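Local structure of putative uncharacterized protein (Mycobacterium avium, 2Z6V) at residues A[58-61]-A[62-66]; A[134-137]-A[138-141]; A[343-346]-A[347-351]; A[361-364]-A[365-369]. The protein is a putative sulfotransferase that, as in its family, probably transfers a sulfuryl group from the donor PAPS to an acceptor that is not established. All coordinates share one frame; numbering follows the deposited sequence.

Interaction 1 (A[58-61]-A[62-66])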
# COMPACT_ATOMS: atom_id res chain seq x y z
N ILE A 58 -1.38 17.27 -7.26
CA ILE A 58 -2.28 16.38 -7.99
C ILE A 58 -3.30 17.19 -8.78
O ILE A 58 -3.47 16.98 -9.98
CB ILE A 58 -3.02 15.42 -7.00
CG1 ILE A 58 -2.01 14.50 -6.31
CG2 ILE A 58 -4.07 14.60 -7.74
CD1 ILE A 58 -2.58 13.68 -5.17
N VAL A 59 -3.97 18.11 -8.10
CA VAL A 59 -4.99 18.95 -8.71
C VAL A 59 -4.45 19.79 -9.86
O VAL A 59 -5.09 19.90 -10.91
CB VAL A 59 -5.63 19.89 -7.67
CG1 VAL A 59 -6.60 20.84 -8.34
CG2 VAL A 59 -6.33 19.06 -6.61
N ASP A 60 -3.29 20.39 -9.66
CA ASP A 60 -2.68 21.22 -10.68
C ASP A 60 -2.47 20.43 -11.97
O ASP A 60 -2.63 20.97 -13.07
CB ASP A 60 -1.34 21.76 -10.21
CG ASP A 60 -0.69 22.66 -11.23
OD1 ASP A 60 -1.30 23.69 -11.57
OD2 ASP A 60 0.42 22.32 -11.71
N GLU A 61 -2.13 19.16 -11.82
CA GLU A 61 -1.88 18.31 -12.97
C GLU A 61 -3.15 17.82 -13.66
O GLU A 61 -3.21 17.81 -14.89
CB GLU A 61 -1.01 17.12 -12.58
CG GLU A 61 -0.27 16.51 -13.76
CD GLU A 61 0.83 15.55 -13.35
OE1 GLU A 61 1.46 15.79 -12.30
OE2 GLU A 61 1.07 14.56 -14.08
N VAL A 62 -4.16 17.41 -12.90
CA VAL A 62 -5.38 16.93 -13.54
C VAL A 62 -6.07 18.08 -14.28
O VAL A 62 -6.82 17.85 -15.24
CB VAL A 62 -6.38 16.31 -12.52
CG1 VAL A 62 -5.72 15.15 -11.80
CG2 VAL A 62 -6.87 17.35 -11.55
N ASN A 63 -5.81 19.31 -13.85
CA ASN A 63 -6.37 20.49 -14.49
C ASN A 63 -5.59 20.83 -15.75
O ASN A 63 -6.17 21.08 -16.80
CB ASN A 63 -6.33 21.71 -13.56
CG ASN A 63 -7.42 21.70 -12.50
OD1 ASN A 63 -8.46 21.07 -12.68
ND2 ASN A 63 -7.18 22.41 -11.40
N THR A 64 -4.26 20.82 -15.64
CA THR A 64 -3.39 21.18 -16.76
C THR A 64 -2.98 20.10 -17.77
O THR A 64 -2.94 20.37 -18.96
CB THR A 64 -2.10 21.84 -16.24
OG1 THR A 64 -1.36 20.89 -15.45
CG2 THR A 64 -2.44 23.04 -15.37
N SER A 65 -2.65 18.90 -17.30
CA SER A 65 -2.22 17.86 -18.23
C SER A 65 -3.29 17.43 -19.23
O SER A 65 -4.44 17.16 -18.86
CB SER A 65 -1.73 16.62 -17.48
OG SER A 65 -1.26 15.65 -18.39
N PRO A 66 -2.91 17.36 -20.51
CA PRO A 66 -3.80 16.96 -21.61
C PRO A 66 -3.94 15.45 -21.74
O PRO A 66 -4.81 14.97 -22.46
CB PRO A 66 -3.14 17.59 -22.83
CG PRO A 66 -1.69 17.43 -22.51
CD PRO A 66 -1.64 17.88 -21.05
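Thr64 folds back over the carbonyl of Asp60, one turn earlier, and grips it twice. This is the last turn of the alpha-helix 50-64, and it carries a familiar helix motif in which a threonine hydroxyl shares the i-4 carbonyl oxygen with its own amide. Thr64 OG1 lies 2.7 Å from Asp60 O, and Thr64 N makes the regular helical bond to that oxygen at 3.0 Å. The two donors arrive from opposite faces of the carbonyl plane, each tilted well out of it. The rotation about CA-CB accounts for this: OG1 sits between the backbone N and the carbonyl carbon (chi1 64°), facing the preceding turn, and CG2 is carried to 4.0 Å from Asp60 OD1. The other carboxylate oxygen of Asp60 forms a salt bridge with Arg212.

A second pair runs along the helix beside it. Asn63 and Val59 lie flank to flank and point the same way, with Asn63 ND2 3.5 Å from Val59 CG1. On the buried side Ile58 CG2 and Val62 CG1 meet at 4.4 Å, and both side chains also touch Val76 of helix 70-96.

Glu61 extends away with CG anti to the backbone N (chi1 -158°), which takes its carboxylate to the hydroxyl of Thr210. Its CG passes 4.0 Å from Ser65 CB. Ser65 is where the chain leaves helical geometry, yet its amide still makes a helical bond back to the preceding turn, Ser65 N to Glu61 O at 2.7 Å with an angle of 155° at the hydrogen.

Interaction 2 (A[134-137]-A[138-141])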
# COMPACT_ATOMS: atom_id res chain seq x y z
N SER A 134 -5.01 -6.64 11.54
CA SER A 134 -4.55 -6.28 10.21
C SER A 134 -5.43 -5.12 9.72
O SER A 134 -6.54 -4.94 10.21
CB SER A 134 -4.68 -7.47 9.25
OG SER A 134 -3.80 -8.51 9.60
N LEU A 135 -4.92 -4.33 8.78
CA LEU A 135 -5.67 -3.22 8.22
C LEU A 135 -6.50 -3.81 7.10
O LEU A 135 -5.97 -4.32 6.11
CB LEU A 135 -4.71 -2.15 7.66
CG LEU A 135 -5.28 -0.87 7.03
CD1 LEU A 135 -5.93 -0.01 8.09
CD2 LEU A 135 -4.15 -0.10 6.35
N LEU A 136 -7.82 -3.76 7.24
CA LEU A 136 -8.69 -4.31 6.22
C LEU A 136 -9.10 -3.22 5.26
O LEU A 136 -9.25 -2.06 5.65
CB LEU A 136 -9.91 -4.95 6.88
CG LEU A 136 -9.51 -5.89 8.02
CD1 LEU A 136 -10.76 -6.52 8.62
CD2 LEU A 136 -8.54 -6.97 7.52
N HIS A 137 -9.27 -3.57 3.99
CA HIS A 137 -9.65 -2.59 2.99
C HIS A 137 -10.87 -1.73 3.33
O HIS A 137 -10.87 -0.53 3.05
CB HIS A 137 -9.86 -3.26 1.63
CG HIS A 137 -10.15 -2.28 0.54
ND1 HIS A 137 -9.24 -1.31 0.16
CD2 HIS A 137 -11.27 -2.06 -0.19
CE1 HIS A 137 -9.79 -0.53 -0.76
NE2 HIS A 137 -11.02 -0.96 -0.99
N TRP A 138 -11.91 -2.32 3.93
CA TRP A 138 -13.08 -1.52 4.24
C TRP A 138 -12.78 -0.43 5.25
O TRP A 138 -13.49 0.58 5.31
CB TRP A 138 -14.26 -2.38 4.71
CG TRP A 138 -14.23 -2.89 6.12
CD1 TRP A 138 -13.74 -4.10 6.55
CD2 TRP A 138 -14.79 -2.25 7.28
NE1 TRP A 138 -13.98 -4.25 7.90
CE2 TRP A 138 -14.62 -3.14 8.37
CE3 TRP A 138 -15.42 -1.02 7.50
CZ2 TRP A 138 -15.06 -2.83 9.66
CZ3 TRP A 138 -15.86 -0.71 8.79
CH2 TRP A 138 -15.68 -1.62 9.85
N GLN A 139 -11.73 -0.61 6.04
CA GLN A 139 -11.35 0.38 7.05
C GLN A 139 -10.62 1.54 6.39
O GLN A 139 -10.32 2.55 7.04
CB GLN A 139 -10.50 -0.26 8.14
CG GLN A 139 -11.21 -1.38 8.86
CD GLN A 139 -10.33 -2.09 9.84
OE1 GLN A 139 -9.17 -2.40 9.54
NE2 GLN A 139 -10.87 -2.37 11.03
N CYS A 140 -10.32 1.40 5.10
CA CYS A 140 -9.66 2.45 4.36
C CYS A 140 -10.68 3.17 3.48
O CYS A 140 -10.34 4.08 2.73
CB CYS A 140 -8.53 1.88 3.53
SG CYS A 140 -7.14 1.34 4.55
N VAL A 141 -11.94 2.76 3.59
CA VAL A 141 -13.03 3.37 2.85
C VAL A 141 -13.96 4.06 3.86
O VAL A 141 -14.31 5.23 3.70
CB VAL A 141 -13.82 2.31 2.05
CG1 VAL A 141 -15.09 2.93 1.43
CG2 VAL A 141 -12.94 1.74 0.95
O HOH W 1 -8.53 -4.63 12.18
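A side-chain-to-backbone hydrogen bond between Gln139 and Leu136 closes a buried turn just after strand 132-134, at the edge of the parallel sheet. Gln139 OE1 accepts from Leu136 N at 3.0 Å, and the bond is nearly straight, 173° at the hydrogen. In return Gln139 N donates to Leu136 O at 2.9 Å, coming from above the carbonyl plane, so the two residues hold each other in both directions. The glutamine has CG beside the backbone N (chi1 -60°) and its chain extended from there, and together these bring OE1 back to the amide three residues earlier.

The motif is a short 3-10 turn, and Gln139 OE1 takes the Leu136 amide just ahead of it. A second 3-10 bond follows, from Cys140 N to His137 O at 2.9 Å. Water 1 donates to Ser134 O and also accepts weakly from Gln139 NE2.

Apolar groups pack round the turn. Cys140 SG rests 3.8 Å from Leu135 CD2, and Leu136 CB approaches Trp138 CD1 obliquely at 3.9 Å. Gln139 CG lies over the centre of one face of the Trp138 indole, whose NE1 is bonded to Leu152 O. The His137 ring meets that of His181, and His137 NE2 comes within 3.8 Å of Val141 CG2.

Interaction 3 (A[343-346]-A[347-351])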
# COMPACT_ATOMS: atom_id res chain seq x y z
N PRO A 343 5.69 -21.90 2.67
CA PRO A 343 5.27 -20.75 3.48
C PRO A 343 5.17 -21.04 4.98
O PRO A 343 5.54 -20.19 5.79
CB PRO A 343 3.92 -20.38 2.86
CG PRO A 343 3.41 -21.70 2.37
CD PRO A 343 4.63 -22.30 1.73
N MET A 344 4.67 -22.21 5.35
CA MET A 344 4.54 -22.56 6.76
C MET A 344 5.89 -22.52 7.46
O MET A 344 5.97 -22.19 8.64
CB MET A 344 3.90 -23.94 6.94
CG MET A 344 2.39 -23.93 6.78
SD MET A 344 1.62 -22.58 7.71
CE MET A 344 1.54 -23.26 9.36
N ASP A 345 6.95 -22.87 6.74
CA ASP A 345 8.28 -22.84 7.33
C ASP A 345 8.66 -21.40 7.63
O ASP A 345 9.19 -21.10 8.71
CB ASP A 345 9.32 -23.44 6.38
CG ASP A 345 10.73 -23.36 6.96
OD1 ASP A 345 10.94 -23.85 8.09
OD2 ASP A 345 11.62 -22.80 6.29
N VAL A 346 8.39 -20.51 6.68
CA VAL A 346 8.69 -19.10 6.87
C VAL A 346 7.95 -18.54 8.09
O VAL A 346 8.53 -17.79 8.88
CB VAL A 346 8.30 -18.26 5.64
CG1 VAL A 346 8.54 -16.79 5.92
CG2 VAL A 346 9.10 -18.70 4.42
N MET A 347 6.69 -18.91 8.25
CA MET A 347 5.89 -18.42 9.36
C MET A 347 6.49 -18.78 10.72
O MET A 347 6.62 -17.92 11.59
CB MET A 347 4.45 -18.95 9.27
CG MET A 347 3.73 -18.58 7.96
SD MET A 347 3.78 -16.80 7.53
CE MET A 347 2.86 -16.07 8.88
N ARG A 348 6.85 -20.05 10.90
CA ARG A 348 7.43 -20.49 12.16
C ARG A 348 8.68 -19.69 12.47
O ARG A 348 8.91 -19.29 13.61
CB ARG A 348 7.76 -21.98 12.11
CG ARG A 348 6.56 -22.84 11.80
CD ARG A 348 6.76 -24.32 12.14
NE ARG A 348 5.68 -25.09 11.54
CZ ARG A 348 5.70 -25.53 10.28
NH1 ARG A 348 6.76 -25.29 9.51
NH2 ARG A 348 4.65 -26.17 9.78
N ARG A 349 9.50 -19.46 11.44
CA ARG A 349 10.72 -18.70 11.62
C ARG A 349 10.44 -17.23 11.91
O ARG A 349 11.20 -16.58 12.62
CB ARG A 349 11.61 -18.84 10.39
CG ARG A 349 12.31 -20.19 10.32
CD ARG A 349 12.60 -20.58 8.89
NE ARG A 349 13.45 -19.60 8.25
CZ ARG A 349 13.36 -19.26 6.97
NH1 ARG A 349 12.44 -19.83 6.21
NH2 ARG A 349 14.18 -18.35 6.47
N ILE A 350 9.35 -16.71 11.35
CA ILE A 350 8.98 -15.33 11.60
C ILE A 350 8.58 -15.24 13.06
O ILE A 350 9.01 -14.34 13.77
CB ILE A 350 7.78 -14.89 10.73
CG1 ILE A 350 8.28 -14.51 9.33
CG2 ILE A 350 7.05 -13.71 11.39
CD1 ILE A 350 7.16 -14.23 8.34
N TYR A 351 7.77 -16.19 13.51
CA TYR A 351 7.33 -16.19 14.89
C TYR A 351 8.50 -16.36 15.87
O TYR A 351 8.53 -15.71 16.92
CB TYR A 351 6.27 -17.27 15.12
CG TYR A 351 4.86 -16.80 14.84
CD1 TYR A 351 4.46 -16.47 13.54
CD2 TYR A 351 3.92 -16.69 15.86
CE1 TYR A 351 3.16 -16.04 13.27
CE2 TYR A 351 2.61 -16.25 15.61
CZ TYR A 351 2.24 -15.93 14.31
OH TYR A 351 0.96 -15.48 14.05
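Val346 and Ile350 form the close-packed side of this helical turn. Val346 CG1, anti to the backbone N (chi1 176°), meets Ile350 CD1 at 3.8 Å, and both side chains press on Phe332 of strand 331-335. Met347, bent at chi2 and chi3, turns its end away from the preceding turn and into helix 120-126, where Leu125 and Leu126 receive it.

The polar side is looser and partly open to solvent. Arg349 bends at chi3 and brings NH1 to 3.1 Å from Asp345 OD2; the carboxylate and guanidinium planes are 28° apart. This i to i+4 salt bridge includes only a weak hydrogen bond (133° at the hydrogen), and NH1 has a second acid, Glu338, as a salt-bridge partner. Arg348 is extended to NE and lays one face of its guanidinium over Met344 O, 3.3 Å above the plane, a position in which no N-H points at the oxygen. Its NE is claimed instead by Glu363.

The apolar side thus packs on the edge strand 331-335 and on helix 120-126, as helices flanking a parallel sheet do in the alpha/beta fold that sulfotransferases share.

Interaction 4 (A[361-364]-A[365-369])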
# COMPACT_ATOMS: atom_id res chain seq x y z
N GLU A 361 -3.76 -23.74 17.18
CA GLU A 361 -4.99 -23.26 16.56
C GLU A 361 -4.65 -22.36 15.38
O GLU A 361 -5.23 -22.50 14.29
CB GLU A 361 -5.83 -22.49 17.59
CG GLU A 361 -6.19 -23.30 18.83
CD GLU A 361 -4.97 -23.78 19.62
OE1 GLU A 361 -4.13 -22.94 20.02
OE2 GLU A 361 -4.84 -25.01 19.83
N THR A 362 -3.71 -21.44 15.59
CA THR A 362 -3.29 -20.51 14.55
C THR A 362 -2.63 -21.26 13.40
O THR A 362 -2.96 -21.03 12.23
CB THR A 362 -2.32 -19.43 15.13
OG1 THR A 362 -3.07 -18.52 15.95
CG2 THR A 362 -1.64 -18.64 14.02
N GLU A 363 -1.71 -22.17 13.72
CA GLU A 363 -1.02 -22.95 12.70
C GLU A 363 -2.04 -23.71 11.83
O GLU A 363 -1.84 -23.89 10.63
CB GLU A 363 -0.04 -23.92 13.35
CG GLU A 363 0.73 -24.79 12.37
CD GLU A 363 1.80 -25.65 13.04
OE1 GLU A 363 1.50 -26.27 14.09
OE2 GLU A 363 2.94 -25.70 12.51
N ALA A 364 -3.12 -24.15 12.45
CA ALA A 364 -4.16 -24.88 11.73
C ALA A 364 -4.90 -23.94 10.77
O ALA A 364 -5.20 -24.33 9.63
CB ALA A 364 -5.14 -25.50 12.71
N ARG A 365 -5.18 -22.72 11.22
CA ARG A 365 -5.87 -21.72 10.39
C ARG A 365 -5.00 -21.37 9.20
O ARG A 365 -5.50 -21.20 8.09
CB ARG A 365 -6.18 -20.46 11.20
CG ARG A 365 -7.05 -20.70 12.42
CD ARG A 365 -7.43 -19.40 13.11
NE ARG A 365 -8.20 -19.63 14.33
CZ ARG A 365 -7.67 -19.93 15.52
NH1 ARG A 365 -6.35 -20.04 15.65
NH2 ARG A 365 -8.45 -20.12 16.58
N MET A 366 -3.70 -21.27 9.44
CA MET A 366 -2.77 -20.94 8.37
C MET A 366 -2.76 -22.06 7.33
O MET A 366 -2.73 -21.79 6.13
CB MET A 366 -1.36 -20.74 8.92
CG MET A 366 -1.26 -19.65 9.96
SD MET A 366 0.44 -19.23 10.26
CE MET A 366 0.28 -17.63 11.05
N ARG A 367 -2.77 -23.30 7.80
CA ARG A 367 -2.77 -24.47 6.92
C ARG A 367 -4.08 -24.56 6.16
O ARG A 367 -4.11 -24.90 4.98
CB ARG A 367 -2.54 -25.74 7.73
CG ARG A 367 -1.09 -26.11 7.88
CD ARG A 367 -0.89 -27.06 9.04
NE ARG A 367 0.46 -27.61 9.06
CZ ARG A 367 1.02 -28.17 10.13
NH1 ARG A 367 0.33 -28.24 11.27
NH2 ARG A 367 2.25 -28.66 10.07
N ASN A 368 -5.17 -24.26 6.86
CA ASN A 368 -6.48 -24.30 6.23
C ASN A 368 -6.57 -23.25 5.14
O ASN A 368 -7.21 -23.47 4.10
CB ASN A 368 -7.57 -24.05 7.26
CG ASN A 368 -8.90 -23.70 6.62
OD1 ASN A 368 -9.43 -24.46 5.82
ND2 ASN A 368 -9.43 -22.53 6.97
N TRP A 369 -5.92 -22.10 5.36
CA TRP A 369 -5.95 -21.03 4.37
C TRP A 369 -5.17 -21.45 3.13
O TRP A 369 -5.67 -21.31 2.01
CB TRP A 369 -5.34 -19.75 4.95
CG TRP A 369 -5.60 -18.55 4.08
CD1 TRP A 369 -6.71 -17.75 4.09
CD2 TRP A 369 -4.80 -18.10 2.99
NE1 TRP A 369 -6.65 -16.84 3.07
CE2 TRP A 369 -5.49 -17.02 2.38
CE3 TRP A 369 -3.56 -18.49 2.46
CZ2 TRP A 369 -4.98 -16.34 1.26
CZ3 TRP A 369 -3.05 -17.82 1.35
CH2 TRP A 369 -3.77 -16.75 0.76
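Glu363 and Arg367 lie side by side, their carboxylate and guanidinium planes stacked 17° apart. Glu363 OE1 is 3.6 Å from Arg367 NH1, a long salt bridge in which the oxygen stands well out of the guanidinium plane, so charge alone draws them together and no N-H is directed at it. The bonded partner of Glu363 is Arg348 on helix 343-353, reached through OE2. Arg367 NH2 also comes near Arg348 NH2, a like-charge approach that the Glu363 carboxylate, beside both arginines, probably offsets in part.

All this sits on helix 360-371, an alpha-helix whose i to i+4 backbone bonds satisfy the main chain in turn. Arg365 N donates to Glu361 O at 3.1 Å, Met366 N to Thr362 O at 2.9 Å, and Asn368 N to Ala364 O at 2.8 Å. The hydroxyl of Thr362 is hydrogen-bonded to that of Thr359, just before the segment. Thr362 CG2, anti to the backbone N while OG1 lies beside it (chi1 -72°), touches Met366 CE at 3.7 Å. Met366, extended beyond CG, continues inward onto Leu125 and Tyr351. At the far end Trp369 O accepts from His373 ND1, and the indole stacks on that histidine ring.

Overall arrangement
Interactions 3 and 4 belong together: helices 343-353 and 360-371 follow each other in the chain, their contact centres are about 12 Å apart, and they touch directly. Arg348 NE and Glu363 OE2 meet at 3.0 Å, and Met344 SD packs on Met366 CB at 3.7 Å. Both contacts also lean on helix 120-126. Interaction 1 lies on the opposite side of the chain's centre, its centre about 46 Å from that of interaction 3. Interaction 2 lies nearer the middle of the chain, about 29 Å from interaction 1 and about 22 Å from interaction 4, centre to centre. The side chains of Ile58 and Leu135 are each about 10 Å from a bound palmitic acid.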